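Local atomic coordinates of GDNF family receptor alpha-3 (Homo sapiens, PDB entry 2GH0), a protein that serves as the receptor for artemin, a survival factor for sensory and sympathetic neurons, and on binding it leads to activation of the RET receptor. Residues C[195-198]-C[199-202]; C[95-98]-C[99-102]; C[50-53]-C[54-58]. All coordinates share one frame; numbering follows the deposited sequence.

Contact 1 (C[195-198]-C[199-202]); sequences IAAK and MRFH
Lys198 reaches His202 one turn further along the helix, and its chain is worth following outward. CB lies close to its own backbone and to the N of Met199. From there CG sets off anti to the backbone N (chi1 -171°), and this brings Lys198 CG to 3.5 Å from His202 CE1. The chain then bends twice, at chi2 and again at chi3, and Lys198 CD passes the imidazole at 3.8 Å from His202 NE2. Lys198 CD also stands 4.1 Å from Phe201 CD2. The methylenes therefore run obliquely past the imidazole, and Lys198 NZ ends 5.4 Å from His202 NE2, near it but not in contact. The imidazole also has the Lys198 carbonyl oxygen over one face; its ND1 is hydrogen-bonded to Leu67 O.

All of this lies within helix 189-205, the last of the chain, which packs on helix 135-143 and, through His202 and Leu67, on the chain after helix 59-66. Four consecutive i to i+4 bonds run through the segment; that from His202 N to Lys198 O measures 2.9 Å.

Round the helix, Arg200 folds back over the preceding turn. A bend at chi3 lays one guanidinium face over the backbone, with Ala197 CA on that side, and puts Arg200 NH2 3.5 Å from Ala196 CB. The same NH2 makes a long, weak ion pair with Glu193. On the buried side Ile195 and Met199 run side by side, with Ile195 CG2 meeting Met199 CE at 3.7 Å. Ile195 and Lys198 both touch Leu139 of helix 135-143.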
loop_
_atom_site.group_PDB
_atom_site.type_symbol
_atom_site.label_atom_id
_atom_site.label_comp_id
_atom_site.label_asym_id
_atom_site.label_seq_id
_atom_site.Cartn_x
_atom_site.Cartn_y
_atom_site.Cartn_z
ATOM N N ILE C 195 -32.647 42.559 8.794
ATOM C CA ILE C 195 -31.603 42.192 7.824
ATOM C C ILE C 195 -30.565 43.305 7.645
ATOM O O ILE C 195 -29.354 43.063 7.660
ATOM C CB ILE C 195 -32.218 41.709 6.396
ATOM C CG1 ILE C 195 -32.907 40.326 6.586
ATOM C CG2 ILE C 195 -31.102 41.623 5.369
ATOM C CD1 ILE C 195 -33.648 39.831 5.269
ATOM N N ALA C 196 -31.036 44.509 7.421
ATOM C CA ALA C 196 -30.140 45.675 7.229
ATOM C C ALA C 196 -29.177 45.882 8.394
ATOM O O ALA C 196 -27.958 46.131 8.208
ATOM C CB ALA C 196 -30.978 46.909 7.053
ATOM N N ALA C 197 -29.708 45.790 9.616
ATOM C CA ALA C 197 -28.835 45.999 10.817
ATOM C C ALA C 197 -27.737 44.914 10.895
ATOM O O ALA C 197 -26.591 45.186 11.254
ATOM C CB ALA C 197 -29.693 45.999 12.117
ATOM N N LYS C 198 -28.131 43.677 10.594
ATOM C CA LYS C 198 -27.204 42.548 10.650
ATOM C C LYS C 198 -26.168 42.734 9.587
ATOM O O LYS C 198 -24.988 42.492 9.818
ATOM C CB LYS C 198 -27.972 41.231 10.376
ATOM C CG LYS C 198 -27.124 39.921 10.624
ATOM C CD LYS C 198 -26.413 39.954 12.010
ATOM C CE LYS C 198 -27.355 39.813 13.182
ATOM N NZ LYS C 198 -26.499 39.729 14.493
ATOM N N MET C 199 -26.595 43.158 8.395
ATOM C CA MET C 199 -25.572 43.473 7.378
ATOM C C MET C 199 -24.580 44.566 7.757
ATOM O O MET C 199 -23.366 44.468 7.436
ATOM C CB MET C 199 -26.258 43.759 6.004
ATOM C CG MET C 199 -26.798 42.431 5.367
ATOM S SD MET C 199 -27.408 42.916 3.745
ATOM C CE MET C 199 -28.097 41.346 3.204
ATOM N N ARG C 200 -25.059 45.667 8.351
ATOM C CA ARG C 200 -24.164 46.706 8.880
ATOM C C ARG C 200 -23.184 46.118 9.885
ATOM O O ARG C 200 -21.979 46.382 9.851
ATOM C CB ARG C 200 -24.940 47.876 9.527
ATOM C CG ARG C 200 -25.811 48.879 8.596
ATOM C CD ARG C 200 -26.809 49.795 9.610
ATOM N NE ARG C 200 -28.211 49.710 9.073
ATOM C CZ ARG C 200 -29.278 49.623 9.830
ATOM N NH1 ARG C 200 -29.143 49.560 11.115
ATOM N NH2 ARG C 200 -30.500 49.559 9.308
ATOM N N PHE C 201 -23.704 45.266 10.766
ATOM C CA PHE C 201 -22.813 44.654 11.779
ATOM C C PHE C 201 -21.728 43.859 11.079
ATOM O O PHE C 201 -20.566 43.946 11.416
ATOM C CB PHE C 201 -23.596 43.713 12.712
ATOM C CG PHE C 201 -22.703 42.800 13.511
ATOM C CD1 PHE C 201 -21.795 43.327 14.438
ATOM C CD2 PHE C 201 -22.770 41.394 13.305
ATOM C CE1 PHE C 201 -20.922 42.456 15.160
ATOM C CE2 PHE C 201 -21.967 40.548 14.018
ATOM C CZ PHE C 201 -21.038 41.070 14.930
ATOM N N HIS C 202 -22.133 43.068 10.086
ATOM C CA HIS C 202 -21.141 42.337 9.271
ATOM C C HIS C 202 -20.051 43.195 8.594
ATOM O O HIS C 202 -18.852 42.838 8.640
ATOM C CB HIS C 202 -21.893 41.447 8.247
ATOM C CG HIS C 202 -22.597 40.316 8.911
ATOM N ND1 HIS C 202 -23.682 39.700 8.369
ATOM C CD2 HIS C 202 -22.369 39.704 10.106
ATOM C CE1 HIS C 202 -24.108 38.735 9.175
ATOM N NE2 HIS C 202 -23.335 38.726 10.245
#

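Contact 2 (C[95-98]-C[99-102]); sequences APNC and LELR
Asn97 is the N-cap of helix 98-106: its OD1 accepts from Leu99 N at 3.0 Å. With CG anti to the backbone N (chi1 -180°), the amide swings forward over the first turn and runs alongside the Leu99 side chain. The bond is far from straight, 135° at the hydrogen, and the donor stands well above the amide plane. Leu99 CB presses against the same oxygen, 3.3 Å from Asn97 OD1. The other end of the amide is held as well, since ND2 is hydrogen-bonded to Ser171 OG, so both ends of the group are fixed.

The main-chain oxygen of Asn97 opens the regular ladder by accepting from Leu101 N at 3.0 Å, a nearly straight bond. Cys98, the first helical residue, takes the next rung, its O receiving Arg102 N. Its SG, placed beside the backbone N, is bonded to Cys166 SG, so the start of the helix is held covalently.

Ahead of the cap, Pro96 meets Leu101 across the turn. Ring carbon Pro96 CG lies 4.0 Å from Leu101 CD1, a hydrophobic staple across the N-cap.

Backbone hydrogen bonds between Thr167 and both Pro96 and Cys98 join the approach to helix 98-106 to the segment just after strand 162-164. On the flank of helix 175-186, Cys98 and Leu99 both touch Cys178, while Arg102 lies on Leu181 and makes a salt bridge with Glu177.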
loop_
_atom_site.group_PDB
_atom_site.type_symbol
_atom_site.label_atom_id
_atom_site.label_comp_id
_atom_site.label_asym_id
_atom_site.label_seq_id
_atom_site.Cartn_x
_atom_site.Cartn_y
_atom_site.Cartn_z
ATOM N N ALA C 95 -42.363 28.945 -10.859
ATOM C CA ALA C 95 -42.908 29.637 -9.681
ATOM C C ALA C 95 -44.427 29.479 -9.634
ATOM O O ALA C 95 -45.129 29.903 -10.574
ATOM C CB ALA C 95 -42.525 31.097 -9.695
ATOM N N PRO C 96 -44.957 28.854 -8.564
ATOM C CA PRO C 96 -46.400 28.648 -8.491
ATOM C C PRO C 96 -47.131 29.824 -7.888
ATOM O O PRO C 96 -46.507 30.786 -7.487
ATOM C CB PRO C 96 -46.523 27.442 -7.555
ATOM C CG PRO C 96 -45.430 27.616 -6.630
ATOM C CD PRO C 96 -44.285 28.311 -7.373
ATOM N N ASN C 97 -48.459 29.743 -7.824
ATOM C CA ASN C 97 -49.213 30.777 -7.123
ATOM C C ASN C 97 -48.833 30.758 -5.634
ATOM O O ASN C 97 -48.576 29.684 -5.034
ATOM C CB ASN C 97 -50.715 30.566 -7.333
ATOM C CG ASN C 97 -51.530 31.605 -6.645
ATOM O OD1 ASN C 97 -51.840 31.444 -5.478
ATOM N ND2 ASN C 97 -51.887 32.692 -7.365
ATOM N N CYS C 98 -48.708 31.920 -5.021
ATOM C CA CYS C 98 -48.221 31.903 -3.615
ATOM C C CYS C 98 -49.125 31.127 -2.645
ATOM O O CYS C 98 -48.595 30.519 -1.691
ATOM C CB CYS C 98 -48.088 33.297 -3.077
ATOM S SG CYS C 98 -46.762 34.244 -3.904
ATOM N N LEU C 99 -50.447 31.232 -2.868
ATOM C CA LEU C 99 -51.487 30.565 -2.051
ATOM C C LEU C 99 -51.484 29.047 -2.207
ATOM O O LEU C 99 -51.672 28.334 -1.216
ATOM C CB LEU C 99 -52.902 31.117 -2.345
ATOM C CG LEU C 99 -53.058 32.607 -2.032
ATOM C CD1 LEU C 99 -54.409 33.063 -2.522
ATOM C CD2 LEU C 99 -52.799 32.906 -0.534
ATOM N N GLU C 100 -51.285 28.552 -3.429
ATOM C CA GLU C 100 -50.900 27.115 -3.639
ATOM C C GLU C 100 -49.640 26.624 -2.943
ATOM O O GLU C 100 -49.599 25.530 -2.380
ATOM C CB GLU C 100 -50.767 26.871 -5.136
ATOM C CG GLU C 100 -52.145 26.967 -5.730
ATOM C CD GLU C 100 -53.141 26.205 -4.857
ATOM O OE1 GLU C 100 -52.769 24.989 -4.581
ATOM O OE2 GLU C 100 -54.259 26.791 -4.478
ATOM N N LEU C 101 -48.577 27.396 -3.049
ATOM C CA LEU C 101 -47.351 27.101 -2.306
ATOM C C LEU C 101 -47.557 26.980 -0.768
ATOM O O LEU C 101 -47.059 26.032 -0.128
ATOM C CB LEU C 101 -46.338 28.210 -2.619
ATOM C CG LEU C 101 -44.875 27.949 -2.281
ATOM C CD1 LEU C 101 -44.336 26.606 -2.928
ATOM C CD2 LEU C 101 -43.972 29.190 -2.622
ATOM N N ARG C 102 -48.217 27.979 -0.150
ATOM C CA ARG C 102 -48.561 27.884 1.278
ATOM C C ARG C 102 -49.380 26.645 1.606
ATOM O O ARG C 102 -49.225 26.059 2.665
ATOM C CB ARG C 102 -49.383 29.096 1.722
ATOM C CG ARG C 102 -49.390 29.256 3.259
ATOM C CD ARG C 102 -50.134 30.528 3.743
ATOM N NE ARG C 102 -51.493 30.570 3.170
ATOM C CZ ARG C 102 -52.308 31.621 3.260
ATOM N NH1 ARG C 102 -51.926 32.667 3.959
ATOM N NH2 ARG C 102 -53.521 31.600 2.700
#

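Contact 3 (C[50-53]-C[54-58]); sequences LLTF and FEKAA
Phe53 and Phe54 stand T-shaped, the edge of the Phe53 ring directed at the face of Phe54. Their planes meet at 88° and the centroids are 5.0 Å apart. Phe53 CD2 sits over the centre of the Phe54 ring and lies 3.8 Å from Phe54 CZ. The first torsions differ: Phe53 has CG anti to its backbone N (chi1 175°), Phe54 anti to the carbonyl carbon (chi1 -69°), and with these the rings of two sequence neighbours meet.

One face of Phe53 receives the methyl of Ala57, a CH-pi contact with Ala57 CB 4.0 Å from the ring centroid and close to its normal. The Phe53 ring is thus engaged by its edge on Phe54 and by a face on Ala57. On the outer side of the helix, Thr52 CG2 and Lys56 CG touch at 4.0 Å.

The backbone carries the i to i+4 pattern to its finish: Phe53 O accepts from Ala57 N at 3.0 Å and, weakly, from Lys56 N. Ala57 then leaves helical geometry, and Ala58 takes the N-cap position of the next helix.

Phe53 also meets Tyr32 edge-to-face and touches Leu28, while both phenylalanines lie on Ala62. This is an aromatic cluster between helices 23-35, 43-56 and 59-66, in the disulfide-rich, all-helical core of a GDNF/GAS1 domain.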
loop_
_atom_site.group_PDB
_atom_site.type_symbol
_atom_site.label_atom_id
_atom_site.label_comp_id
_atom_site.label_asym_id
_atom_site.label_seq_id
_atom_site.Cartn_x
_atom_site.Cartn_y
_atom_site.Cartn_z
ATOM N N LEU C 50 -30.131 21.755 3.585
ATOM C CA LEU C 50 -30.345 23.177 3.952
ATOM C C LEU C 50 -30.999 23.322 5.334
ATOM O O LEU C 50 -30.548 24.141 6.177
ATOM C CB LEU C 50 -31.155 23.933 2.852
ATOM C CG LEU C 50 -30.348 24.256 1.578
ATOM C CD1 LEU C 50 -31.312 24.683 0.524
ATOM C CD2 LEU C 50 -29.324 25.400 1.807
ATOM N N LEU C 51 -32.038 22.540 5.580
ATOM C CA LEU C 51 -32.733 22.597 6.858
ATOM C C LEU C 51 -31.784 22.256 7.995
ATOM O O LEU C 51 -31.758 22.946 9.033
ATOM C CB LEU C 51 -33.922 21.639 6.866
ATOM C CG LEU C 51 -35.188 22.157 6.135
ATOM C CD1 LEU C 51 -36.108 20.978 5.960
ATOM C CD2 LEU C 51 -35.879 23.272 6.897
ATOM N N THR C 52 -30.999 21.216 7.795
ATOM C CA THR C 52 -30.002 20.794 8.819
ATOM C C THR C 52 -28.983 21.877 9.038
ATOM O O THR C 52 -28.593 22.150 10.185
ATOM C CB THR C 52 -29.298 19.549 8.360
ATOM O OG1 THR C 52 -30.302 18.531 8.244
ATOM C CG2 THR C 52 -28.233 19.113 9.351
ATOM N N PHE C 53 -28.555 22.518 7.954
ATOM C CA PHE C 53 -27.512 23.537 8.088
ATOM C C PHE C 53 -27.991 24.648 9.021
ATOM O O PHE C 53 -27.276 25.052 9.893
ATOM C CB PHE C 53 -27.112 24.180 6.721
ATOM C CG PHE C 53 -26.120 25.319 6.889
ATOM C CD1 PHE C 53 -24.781 25.033 7.058
ATOM C CD2 PHE C 53 -26.558 26.658 6.949
ATOM C CE1 PHE C 53 -23.827 26.043 7.254
ATOM C CE2 PHE C 53 -25.643 27.714 7.154
ATOM C CZ PHE C 53 -24.255 27.385 7.320
ATOM N N PHE C 54 -29.177 25.215 8.791
ATOM C CA PHE C 54 -29.617 26.317 9.635
ATOM C C PHE C 54 -30.009 25.835 11.051
ATOM O O PHE C 54 -29.958 26.595 12.015
ATOM C CB PHE C 54 -30.753 27.104 8.925
ATOM C CG PHE C 54 -30.256 27.835 7.762
ATOM C CD1 PHE C 54 -30.394 27.332 6.480
ATOM C CD2 PHE C 54 -29.515 28.996 7.978
ATOM C CE1 PHE C 54 -29.838 28.020 5.405
ATOM C CE2 PHE C 54 -28.953 29.694 6.935
ATOM C CZ PHE C 54 -29.074 29.211 5.651
ATOM N N GLU C 55 -30.436 24.601 11.152
ATOM C CA GLU C 55 -30.710 24.020 12.425
ATOM C C GLU C 55 -29.464 23.826 13.322
ATOM O O GLU C 55 -29.541 24.049 14.547
ATOM C CB GLU C 55 -31.376 22.682 12.205
ATOM C CG GLU C 55 -31.762 22.048 13.413
ATOM C CD GLU C 55 -32.672 20.867 13.138
ATOM O OE1 GLU C 55 -32.869 20.503 11.930
ATOM O OE2 GLU C 55 -33.195 20.312 14.145
ATOM N N LYS C 56 -28.357 23.394 12.707
ATOM C CA LYS C 56 -27.184 22.933 13.442
ATOM C C LYS C 56 -26.039 23.958 13.526
ATOM O O LYS C 56 -25.303 23.970 14.510
ATOM C CB LYS C 56 -26.690 21.577 12.901
ATOM C CG LYS C 56 -27.730 20.429 13.053
ATOM C CD LYS C 56 -28.174 20.238 14.473
ATOM C CE LYS C 56 -29.375 19.238 14.602
ATOM N NZ LYS C 56 -29.383 18.718 16.009
ATOM N N ALA C 57 -25.900 24.816 12.531
ATOM C CA ALA C 57 -24.781 25.766 12.488
ATOM C C ALA C 57 -25.008 26.838 13.554
ATOM O O ALA C 57 -26.151 27.204 13.799
ATOM C CB ALA C 57 -24.715 26.438 11.129
ATOM N N ALA C 58 -23.932 27.408 14.130
ATOM C CA ALA C 58 -24.127 28.516 15.089
ATOM C C ALA C 58 -24.869 29.642 14.389
ATOM O O ALA C 58 -24.537 29.929 13.202
ATOM C CB ALA C 58 -22.749 28.978 15.647
#

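From the N terminus, contact 3 comes first, at the end of helix 43-56 where the chain turns into helix 59-66. Contact 2 follows at the start of helix 98-106, and contact 1 lies within the final helix, 189-205. Each is local, formed within one continuous run, so the three stand in series and none nests in or crosses another. Contacts 1 and 2 sit on opposite sides of the chain's centre, their centres about 30 Å apart. Contact 3 belongs to the first of the two GDNF/GAS1 domains in this fragment of the receptor and residues 99-102 of contact 2 to the other, while residues 195-202 reach back to the region after helix 59-66.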